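Local coordinates for titin (Homo sapiens, PDB 1WAA), which is a giant muscle protein that contributes to the passive elasticity of the sarcomere through chains of immunoglobulin-like domains such as this beta sandwich, at residues 23-28 against 60-65; 30-35 against 56-61; 6-11 against 82-87. All coordinates share one frame; numbering follows the deposited sequence.

Contact 1 of 3, residues 23-28 against 60-65. With ZN (zinc ion), chain G; ZN (zinc ion), chain H; ZN (zinc ion), chain Y.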
loop_
_atom_site.group_PDB
_atom_site.type_symbol
_atom_site.label_atom_id
_atom_site.label_comp_id
_atom_site.label_asym_id
_atom_site.label_seq_id
_atom_site.Cartn_x
_atom_site.Cartn_y
_atom_site.Cartn_z
ATOM N N ALA E 23 21.525 0.477 13.612
ATOM C CA ALA E 23 21.633 1.707 12.869
ATOM C C ALA E 23 20.420 1.763 11.949
ATOM O O ALA E 23 20.003 0.737 11.424
ATOM C CB ALA E 23 22.948 1.712 12.055
ATOM N N HIS E 24 19.843 2.947 11.794
ATOM C CA HIS E 24 18.679 3.151 10.942
ATOM C C HIS E 24 19.081 4.198 9.942
ATOM O O HIS E 24 19.667 5.207 10.319
ATOM C CB HIS E 24 17.504 3.700 11.754
ATOM C CG HIS E 24 17.162 2.869 12.957
ATOM N ND1 HIS E 24 17.562 3.201 14.233
ATOM C CD2 HIS E 24 16.440 1.727 13.078
ATOM C CE1 HIS E 24 17.122 2.286 15.087
ATOM N NE2 HIS E 24 16.439 1.379 14.411
ATOM N N PHE E 25 18.812 3.935 8.664
ATOM C CA PHE E 25 19.035 4.915 7.604
ATOM C C PHE E 25 17.673 5.285 7.008
ATOM O O PHE E 25 16.709 4.475 7.020
ATOM C CB PHE E 25 19.920 4.332 6.523
ATOM C CG PHE E 25 21.352 4.204 6.934
ATOM C CD1 PHE E 25 22.247 5.229 6.682
ATOM C CD2 PHE E 25 21.805 3.067 7.608
ATOM C CE1 PHE E 25 23.599 5.119 7.062
ATOM C CE2 PHE E 25 23.142 2.965 8.003
ATOM C CZ PHE E 25 24.028 3.995 7.722
ATOM N N GLU E 26 17.617 6.494 6.465
ATOM C CA GLU E 26 16.353 7.069 6.055
ATOM C C GLU E 26 16.575 7.930 4.812
ATOM O O GLU E 26 17.449 8.794 4.795
ATOM C CB GLU E 26 15.852 7.926 7.219
ATOM C CG GLU E 26 14.564 8.643 6.951
ATOM C CD GLU E 26 14.169 9.577 8.058
ATOM O OE1 GLU E 26 12.974 9.899 8.160
ATOM O OE2 GLU E 26 15.032 9.999 8.830
ATOM N N ILE E 27 15.788 7.692 3.766
ATOM C CA ILE E 27 15.829 8.580 2.589
ATOM C C ILE E 27 14.426 8.880 2.112
ATOM O O ILE E 27 13.546 8.015 2.182
ATOM C CB ILE E 27 16.688 7.989 1.452
ATOM C CG1 ILE E 27 16.791 8.949 0.262
ATOM C CG2 ILE E 27 16.146 6.675 0.994
ATOM C CD1 ILE E 27 17.771 8.488 -0.770
ATOM N N GLU E 28 14.204 10.102 1.631
ATOM C CA GLU E 28 12.887 10.489 1.133
ATOM C C GLU E 28 12.951 10.831 -0.351
ATOM O O GLU E 28 13.795 11.626 -0.783
ATOM C CB GLU E 28 12.357 11.684 1.920
ATOM C CG GLU E 28 10.860 11.895 1.769
ATOM C CD GLU E 28 10.383 13.060 2.616
ATOM O OE1 GLU E 28 10.034 14.120 2.037
ATOM O OE2 GLU E 28 10.394 12.924 3.864
ATOM N N HIS E 60 11.888 5.627 2.492
ATOM C CA HIS E 60 12.567 4.350 2.447
ATOM C C HIS E 60 13.504 4.242 3.637
ATOM O O HIS E 60 14.267 5.156 3.910
ATOM C CB HIS E 60 13.353 4.242 1.182
ATOM C CG HIS E 60 12.516 3.946 -0.011
ATOM N ND1 HIS E 60 11.802 4.922 -0.675
ATOM C CD2 HIS E 60 12.271 2.787 -0.659
ATOM C CE1 HIS E 60 11.168 4.375 -1.695
ATOM N NE2 HIS E 60 11.448 3.087 -1.712
ATOM N N ILE E 61 13.418 3.131 4.356
ATOM C CA ILE E 61 14.200 2.955 5.569
ATOM C C ILE E 61 14.983 1.666 5.534
ATOM O O ILE E 61 14.499 0.665 5.012
ATOM C CB ILE E 61 13.263 3.030 6.787
ATOM C CG1 ILE E 61 12.757 4.470 6.962
ATOM C CG2 ILE E 61 13.929 2.478 8.091
ATOM C CD1 ILE E 61 11.392 4.569 7.578
ATOM N N LEU E 62 16.194 1.690 6.089
ATOM C CA LEU E 62 16.978 0.480 6.251
ATOM C C LEU E 62 17.345 0.374 7.720
ATOM O O LEU E 62 17.888 1.338 8.282
ATOM C CB LEU E 62 18.273 0.575 5.451
ATOM C CG LEU E 62 19.253 -0.583 5.669
ATOM C CD1 LEU E 62 18.685 -1.880 5.120
ATOM C CD2 LEU E 62 20.557 -0.281 5.018
ATOM N N ILE E 63 17.011 -0.760 8.333
ATOM C CA ILE E 63 17.407 -1.056 9.719
ATOM C C ILE E 63 18.417 -2.212 9.766
ATOM O O ILE E 63 18.161 -3.279 9.214
ATOM C CB ILE E 63 16.211 -1.399 10.646
ATOM C CG1 ILE E 63 15.046 -0.429 10.433
ATOM C CG2 ILE E 63 16.679 -1.353 12.120
ATOM C CD1 ILE E 63 13.769 -0.812 11.177
ATOM N N LEU E 64 19.552 -1.972 10.411
ATOM C CA LEU E 64 20.590 -2.990 10.565
ATOM C C LEU E 64 20.841 -3.178 12.059
ATOM O O LEU E 64 21.293 -2.267 12.754
ATOM C CB LEU E 64 21.874 -2.565 9.841
ATOM C CG LEU E 64 21.804 -2.110 8.368
ATOM C CD1 LEU E 64 23.112 -1.431 7.936
ATOM C CD2 LEU E 64 21.466 -3.272 7.420
ATOM N N HIS E 65 20.489 -4.358 12.542
ATOM C CA HIS E 65 20.586 -4.712 13.937
ATOM C C HIS E 65 21.915 -5.354 14.187
ATOM O O HIS E 65 22.523 -5.929 13.270
ATOM C CB HIS E 65 19.512 -5.730 14.263
ATOM C CG HIS E 65 18.136 -5.154 14.323
ATOM N ND1 HIS E 65 17.712 -4.358 15.364
ATOM C CD2 HIS E 65 17.081 -5.272 13.486
ATOM C CE1 HIS E 65 16.458 -4.005 15.162
ATOM N NE2 HIS E 65 16.050 -4.555 14.034
HETATM ZN ZN ZN G . 18.051 4.855 14.927
HETATM ZN ZN ZN H . 13.021 11.628 8.815
HETATM ZN ZN ZN Y . 13.997 -4.667 13.552
HETATM O O HOH W 1 20.346 5.208 14.211
HETATM O O HOH W 2 13.313 13.118 7.244
HETATM O O HOH W 3 13.087 -6.323 14.704
#

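Contact 2 of 3, residues 30-35 against 56-61. Unlike the reference sequence in segment 56-61: Glu56 (reference Asp). With ZN (zinc ion), chain Z; ZN (zinc ion), chain R.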
loop_
_atom_site.group_PDB
_atom_site.type_symbol
_atom_site.label_atom_id
_atom_site.label_comp_id
_atom_site.label_asym_id
_atom_site.label_seq_id
_atom_site.Cartn_x
_atom_site.Cartn_y
_atom_site.Cartn_z
ATOM N N SER E 30 10.990 12.000 -4.140
ATOM C CA SER E 30 10.045 13.003 -4.626
ATOM C C SER E 30 8.651 12.421 -4.884
ATOM O O SER E 30 7.692 13.176 -5.043
ATOM C CB SER E 30 10.589 13.662 -5.905
ATOM O OG SER E 30 10.854 12.663 -6.872
ATOM N N GLU E 31 8.561 11.090 -4.904
ATOM C CA GLU E 31 7.348 10.343 -5.285
ATOM C C GLU E 31 7.198 9.092 -4.458
ATOM O O GLU E 31 8.212 8.450 -4.103
ATOM C CB GLU E 31 7.410 9.924 -6.761
ATOM C CG GLU E 31 7.358 11.098 -7.748
ATOM C CD GLU E 31 5.931 11.673 -7.934
ATOM O OE1 GLU E 31 5.801 12.866 -8.303
ATOM O OE2 GLU E 31 4.938 10.924 -7.718
ATOM N N PRO E 32 5.945 8.744 -4.128
ATOM C CA PRO E 32 5.660 7.523 -3.367
ATOM C C PRO E 32 5.710 6.271 -4.246
ATOM O O PRO E 32 5.660 6.375 -5.484
ATOM C CB PRO E 32 4.215 7.745 -2.880
ATOM C CG PRO E 32 3.587 8.696 -3.923
ATOM C CD PRO E 32 4.729 9.524 -4.443
ATOM N N ASP E 33 5.816 5.102 -3.614
ATOM C CA ASP E 33 5.624 3.837 -4.315
ATOM C C ASP E 33 6.658 3.579 -5.406
ATOM O O ASP E 33 6.352 2.967 -6.414
ATOM C CB ASP E 33 4.218 3.766 -4.939
ATOM C CG ASP E 33 3.092 3.764 -3.897
ATOM O OD1 ASP E 33 3.365 3.607 -2.666
ATOM O OD2 ASP E 33 1.901 3.901 -4.295
ATOM N N VAL E 34 7.861 4.075 -5.214
ATOM C CA VAL E 34 8.958 3.825 -6.148
ATOM C C VAL E 34 9.784 2.701 -5.547
ATOM O O VAL E 34 10.168 2.783 -4.377
ATOM C CB VAL E 34 9.822 5.052 -6.320
ATOM C CG1 VAL E 34 10.870 4.793 -7.342
ATOM C CG2 VAL E 34 8.950 6.203 -6.814
ATOM N N HIS E 35 10.036 1.667 -6.342
ATOM C CA HIS E 35 10.803 0.504 -5.907
ATOM C C HIS E 35 12.285 0.824 -5.758
ATOM O O HIS E 35 12.925 1.294 -6.705
ATOM C CB HIS E 35 10.620 -0.700 -6.851
ATOM C CG HIS E 35 11.235 -1.952 -6.313
ATOM N ND1 HIS E 35 10.551 -2.824 -5.485
ATOM C CD2 HIS E 35 12.499 -2.441 -6.416
ATOM C CE1 HIS E 35 11.360 -3.812 -5.130
ATOM N NE2 HIS E 35 12.546 -3.604 -5.680
ATOM N N GLU E 56 7.478 3.175 2.917
ATOM C CA GLU E 56 6.168 3.721 3.105
ATOM C C GLU E 56 6.033 5.075 2.461
ATOM O O GLU E 56 6.649 6.046 2.918
ATOM C CB GLU E 56 5.765 3.802 4.560
ATOM C CG GLU E 56 4.251 4.040 4.556
ATOM C CD GLU E 56 3.808 4.958 5.599
ATOM O OE1 GLU E 56 4.497 4.937 6.623
ATOM O OE2 GLU E 56 2.761 5.661 5.409
ATOM N N GLY E 57 5.223 5.131 1.400
ATOM C CA GLY E 57 5.042 6.370 0.618
ATOM C C GLY E 57 6.380 6.809 0.042
ATOM O O GLY E 57 7.073 6.005 -0.579
ATOM N N LYS E 58 6.751 8.062 0.288
ATOM C CA LYS E 58 8.022 8.637 -0.179
ATOM C C LYS E 58 9.249 8.198 0.616
ATOM O O LYS E 58 10.407 8.426 0.205
ATOM C CB LYS E 58 7.940 10.175 -0.162
ATOM C CG LYS E 58 6.884 10.721 -1.072
ATOM C CD LYS E 58 7.058 12.183 -1.332
ATOM C CE LYS E 58 6.632 13.020 -0.162
ATOM N NZ LYS E 58 6.580 14.455 -0.591
ATOM N N LYS E 59 8.984 7.559 1.747
ATOM C CA LYS E 59 10.002 7.140 2.693
ATOM C C LYS E 59 10.563 5.734 2.458
ATOM O O LYS E 59 9.820 4.774 2.243
ATOM C CB LYS E 59 9.424 7.202 4.108
ATOM C CG LYS E 59 9.798 8.465 4.813
ATOM C CD LYS E 59 11.289 8.496 5.111
ATOM C CE LYS E 59 11.780 9.921 4.957
ATOM N NZ LYS E 59 10.953 10.946 5.686
ATOM N N HIS E 60 11.888 5.627 2.492
ATOM C CA HIS E 60 12.567 4.350 2.447
ATOM C C HIS E 60 13.504 4.242 3.637
ATOM O O HIS E 60 14.267 5.156 3.910
ATOM C CB HIS E 60 13.353 4.242 1.182
ATOM C CG HIS E 60 12.516 3.946 -0.011
ATOM N ND1 HIS E 60 11.802 4.922 -0.675
ATOM C CD2 HIS E 60 12.271 2.787 -0.659
ATOM C CE1 HIS E 60 11.168 4.375 -1.695
ATOM N NE2 HIS E 60 11.448 3.087 -1.712
ATOM N N ILE E 61 13.418 3.131 4.356
ATOM C CA ILE E 61 14.200 2.955 5.569
ATOM C C ILE E 61 14.983 1.666 5.534
ATOM O O ILE E 61 14.499 0.665 5.012
ATOM C CB ILE E 61 13.263 3.030 6.787
ATOM C CG1 ILE E 61 12.757 4.470 6.962
ATOM C CG2 ILE E 61 13.929 2.478 8.091
ATOM C CD1 ILE E 61 11.392 4.569 7.578
HETATM ZN ZN ZN Z . 8.496 -2.775 -4.860
HETATM ZN ZN ZN R . 0.713 4.374 -2.832
HETATM O O HOH W 4 8.928 5.957 -2.974
HETATM O O HOH W 5 6.627 3.349 -1.036
HETATM O O HOH W 6 3.231 3.609 -0.064
HETATM O O HOH W 7 0.287 2.647 -1.827
HETATM O O HOH W 8 7.672 -2.301 -6.643
HETATM O O HOH W 9 7.948 -0.704 -4.561
HETATM O O HOH W 10 9.241 -2.698 -2.883
#

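Contact 3 of 3, residues 6-11 against 82-87. Unlike the reference sequence in segment 6-11: Glu7 (reference Lys). Unlike the reference sequence in segment 82-87: Thr82 (reference Ala).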
loop_
_atom_site.group_PDB
_atom_site.type_symbol
_atom_site.label_atom_id
_atom_site.label_comp_id
_atom_site.label_asym_id
_atom_site.label_seq_id
_atom_site.Cartn_x
_atom_site.Cartn_y
_atom_site.Cartn_z
ATOM N N ILE E 6 12.444 10.754 -10.898
ATOM C CA ILE E 6 12.347 10.634 -9.448
ATOM C C ILE E 6 13.586 11.281 -8.884
ATOM O O ILE E 6 14.679 11.072 -9.393
ATOM C CB ILE E 6 12.242 9.171 -8.969
ATOM C CG1 ILE E 6 11.115 8.426 -9.707
ATOM C CG2 ILE E 6 12.041 9.124 -7.429
ATOM C CD1 ILE E 6 9.740 9.109 -9.649
ATOM N N GLU E 7 13.421 12.095 -7.846
ATOM C CA GLU E 7 14.569 12.747 -7.222
ATOM C C GLU E 7 14.662 12.379 -5.754
ATOM O O GLU E 7 13.681 11.946 -5.150
ATOM C CB GLU E 7 14.442 14.259 -7.339
ATOM C CG GLU E 7 14.936 14.829 -8.651
ATOM C CD GLU E 7 15.110 16.338 -8.573
ATOM O OE1 GLU E 7 14.140 16.998 -8.147
ATOM O OE2 GLU E 7 16.200 16.859 -8.914
ATOM N N VAL E 8 15.844 12.594 -5.193
ATOM C CA VAL E 8 16.046 12.492 -3.755
ATOM C C VAL E 8 15.649 13.817 -3.122
ATOM O O VAL E 8 16.198 14.869 -3.463
ATOM C CB VAL E 8 17.517 12.200 -3.450
ATOM C CG1 VAL E 8 17.754 12.113 -1.925
ATOM C CG2 VAL E 8 17.963 10.876 -4.114
ATOM N N GLU E 9 14.685 13.757 -2.207
ATOM C CA GLU E 9 14.234 14.973 -1.535
ATOM C C GLU E 9 15.003 15.213 -0.228
ATOM O O GLU E 9 15.446 16.321 0.046
ATOM C CB GLU E 9 12.738 14.950 -1.227
ATOM C CG GLU E 9 12.240 16.353 -0.964
ATOM N N LYS E 10 15.095 14.204 0.593
ATOM C CA LYS E 10 15.879 14.280 1.830
ATOM C C LYS E 10 16.919 13.145 1.826
ATOM O O LYS E 10 16.568 11.955 1.817
ATOM C CB LYS E 10 14.946 14.137 3.073
ATOM C CG LYS E 10 13.847 15.250 3.211
ATOM C CE LYS E 10 11.570 15.907 4.451
ATOM N NZ LYS E 10 10.554 15.355 5.381
ATOM N N PRO E 11 18.210 13.431 1.491
ATOM C CA PRO E 11 19.204 12.397 1.227
ATOM C C PRO E 11 19.541 11.538 2.447
ATOM O O PRO E 11 19.221 11.906 3.579
ATOM C CB PRO E 11 20.439 13.222 0.808
ATOM C CG PRO E 11 20.272 14.524 1.512
ATOM C CD PRO E 11 18.792 14.785 1.406
ATOM N N THR E 82 17.089 8.065 -8.997
ATOM C CA THR E 82 17.582 8.682 -7.763
ATOM C C THR E 82 18.567 7.786 -7.023
ATOM O O THR E 82 18.303 6.599 -6.801
ATOM C CB THR E 82 16.405 8.932 -6.847
ATOM O OG1 THR E 82 16.188 7.801 -6.015
ATOM C CG2 THR E 82 15.146 9.151 -7.629
ATOM N N LYS E 83 19.692 8.383 -6.637
ATOM C CA LYS E 83 20.732 7.676 -5.869
ATOM C C LYS E 83 21.250 8.557 -4.716
ATOM O O LYS E 83 21.284 9.792 -4.815
ATOM C CB LYS E 83 21.900 7.257 -6.791
ATOM C CG LYS E 83 23.287 7.647 -6.247
ATOM C CD LYS E 83 24.282 6.467 -6.128
ATOM C CE LYS E 83 23.976 5.532 -4.947
ATOM N NZ LYS E 83 23.042 4.433 -5.291
ATOM N N SER E 84 21.552 7.906 -3.596
ATOM C CA SER E 84 22.089 8.576 -2.415
ATOM C C SER E 84 23.017 7.583 -1.733
ATOM O O SER E 84 22.765 6.365 -1.792
ATOM C CB SER E 84 20.956 8.951 -1.458
ATOM O OG SER E 84 21.396 9.899 -0.508
ATOM N N ALA E 85 24.083 8.102 -1.118
ATOM C CA ALA E 85 25.019 7.322 -0.309
ATOM C C ALA E 85 25.402 8.097 0.936
ATOM O O ALA E 85 25.523 9.326 0.904
ATOM C CB ALA E 85 26.267 6.961 -1.096
ATOM N N ALA E 86 25.601 7.366 2.031
ATOM C CA ALA E 86 26.161 7.916 3.255
ATOM C C ALA E 86 26.972 6.828 3.952
ATOM O O ALA E 86 26.922 5.653 3.572
ATOM C CB ALA E 86 25.056 8.431 4.156
ATOM N N ASN E 87 27.713 7.217 4.976
ATOM C CA ASN E 87 28.613 6.298 5.654
ATOM C C ASN E 87 28.032 5.682 6.911
ATOM O O ASN E 87 27.392 6.359 7.713
ATOM C CB ASN E 87 29.919 7.006 5.983
ATOM C CG ASN E 87 30.741 7.295 4.751
ATOM O OD1 ASN E 87 31.450 8.294 4.695
ATOM N ND2 ASN E 87 30.661 6.421 3.755
#

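Contact 1 of 3, residues 23-28 against 60-65
Ala23 with Leu64, Phe25 with Leu62 and Ile27 with His60 are the hydrogen-bonded pairs of two antiparallel strands, B and E in immunoglobulin lettering, whose axes run at 168° to each other. Each pair is closed by two backbone bonds. The straightest is Leu64 N to Ala23 O, 2.9 Å long with 175° at the hydrogen; the bond from Leu62 N to Phe25 O, at 3.0 Å, reaches its acceptor tilted 34° from the carbonyl plane. Between these rungs lie the non-hydrogen-bonded pairs His24-Ile63 and Glu26-Ile61, where CA-H...O contacts such as Ile61 CA to Phe25 O (3.3 Å) add to the grip.

Apolar packing differs on the two faces. One carries Ala23, Phe25, Ile27, His60, Leu62 and Leu64. There Phe25 CB lies 4.2 Å from Leu62 CB. Ile27 CG2 rests against His60 CB at 3.7 Å, and Trp38 and Leu88 cover the group from the opposite sheet. On the other face, Ile63 turns both branches to the His24 ring: CG1 lies in its plane at the edge, and CG2 approaches CD2 obliquely at 3.2 Å, shorter than an ordinary carbon-carbon contact, so the exact fit is doubtful.

Metal ligation is confined to that second face and the strand end. His24 ND1 binds one zinc ion at 1.9 Å, while Glu26, its chain extended from a CG anti to the backbone N, brings its carboxylate to a second, with OE2 the looser ligand. His65 NE2 holds a third, shared with Glu52; a water and side chains from a neighbouring subunit contribute to each site.

The strands thus combine a largely apolar inner face, buried in the sandwich core, with an outer face whose imidazole and carboxylate, with His65 just past the strand end, are tied through zinc to another subunit.

Contact 2 of 3, residues 30-35 against 56-61
Pro32 and Asp33 meet Gly57 and Lys58 in a loop-to-hairpin contact at one end of the immunoglobulin sandwich, where the connection between strands 23-29 and 37-40 packs on the type II' turn Glu56-Lys59. That turn joins strands 51-56 and 59-64 and is closed by reciprocal backbone bonds between Glu56 and Lys59; Gly57 adopts the positive phi (60°) of its second position.

Direct polar links are few. Asp33 N gives a weak, long bond of 3.4 Å to Gly57 O, and Pro32 CA points a CA-H at the same oxygen. Two waters also donate to Gly57 O, and one of them joins it to Glu31 O and Val34 N. A third water, accepting from Gly57 N, donates to Asp33 OD1 at 2.6 Å, while Asp33 OD2 binds a zinc ion shared with acidic side chains of neighbouring subunits.

The methylenes of Lys58 supply the apolar part. Its CG sits 3.8 Å from Pro32 N, beside the proline ring and pointing the same way, and CD comes to 3.9 Å from Ser30 O before a bend at chi3 (-76°). Shortening the side chain to an alanine is likely to open a gap beside the Glu31-Pro32 peptide, with Ser30 O and the proline ring left without their methylene neighbours.

Deeper in, the His60 ring offers its edge to the loop: NE2 donates in plane to Val34 O, a weak bond of 3.0 Å bent to 130° at the hydrogen.

Contact 3 of 3, residues 6-11 against 82-87
Ile6 opens the contact by crossing Thr82 obliquely, CG2 to CG2 at 3.1 Å. Thr82 CG2 also lies 2.6 Å from Ile6 O, too close for a methyl, so the detail of this end is doubtful; chi1 of Thr82, 90°, lies off the usual +60° and shares that doubt. Thr82 OG1 is hydrogen-bonded to Ala79 O. The amide of Ile6 itself donates to Asn81 OD1. The CB of Glu7 points away, and its backbone N stands 3.4 Å from Thr82 CG2. Val8 reaches the middle of the partner strand: with CG1 anti to the backbone N (chi1 179°), its other branch, CG2, touches both Thr82 CB (3.7 Å) and Lys83 O (3.6 Å). At Glu9 the chain turns a corner, and Glu9 and Lys10 together face Glu28 in a classic beta bulge. Beyond it Pro11 returns to the partner strand, its CB 3.7 Å from Ser84 OG, a hydroxyl that is hydrogen-bonded to Leu12 N. No hydrogen bond joins the two segments, which belong to different sheets: strand 8-10 edges the sheet containing 23-29, whose Ile27 and Leu29 also touch Val8 and Thr82, respectively, whereas 82-91 lies in the opposite sheet between 15-18 and 73-79.

How the contacts relate
Contact 1 is the buried one, pairing two strands inside a sheet by regular backbone bonds; contacts 2 and 3 are only partly buried and lie toward one end of the sandwich. Contact 2 continues contact 1 along strand 59-64, sharing His60 and Ile61, but trades the ladder for waters, weak bonds and lysine methylenes. Contact 3 is packing between the two sheets without a hydrogen bond across it. Glu28 binds the three together, since its carboxylate forms salt bridges with Lys59 and with Lys10. Contacts 2 and 3 are also joined directly, Ser30 OG to Glu7 N. Zinc marks the surfaces of contacts 1 and 2, whereas none is bound by the segments of contact 3.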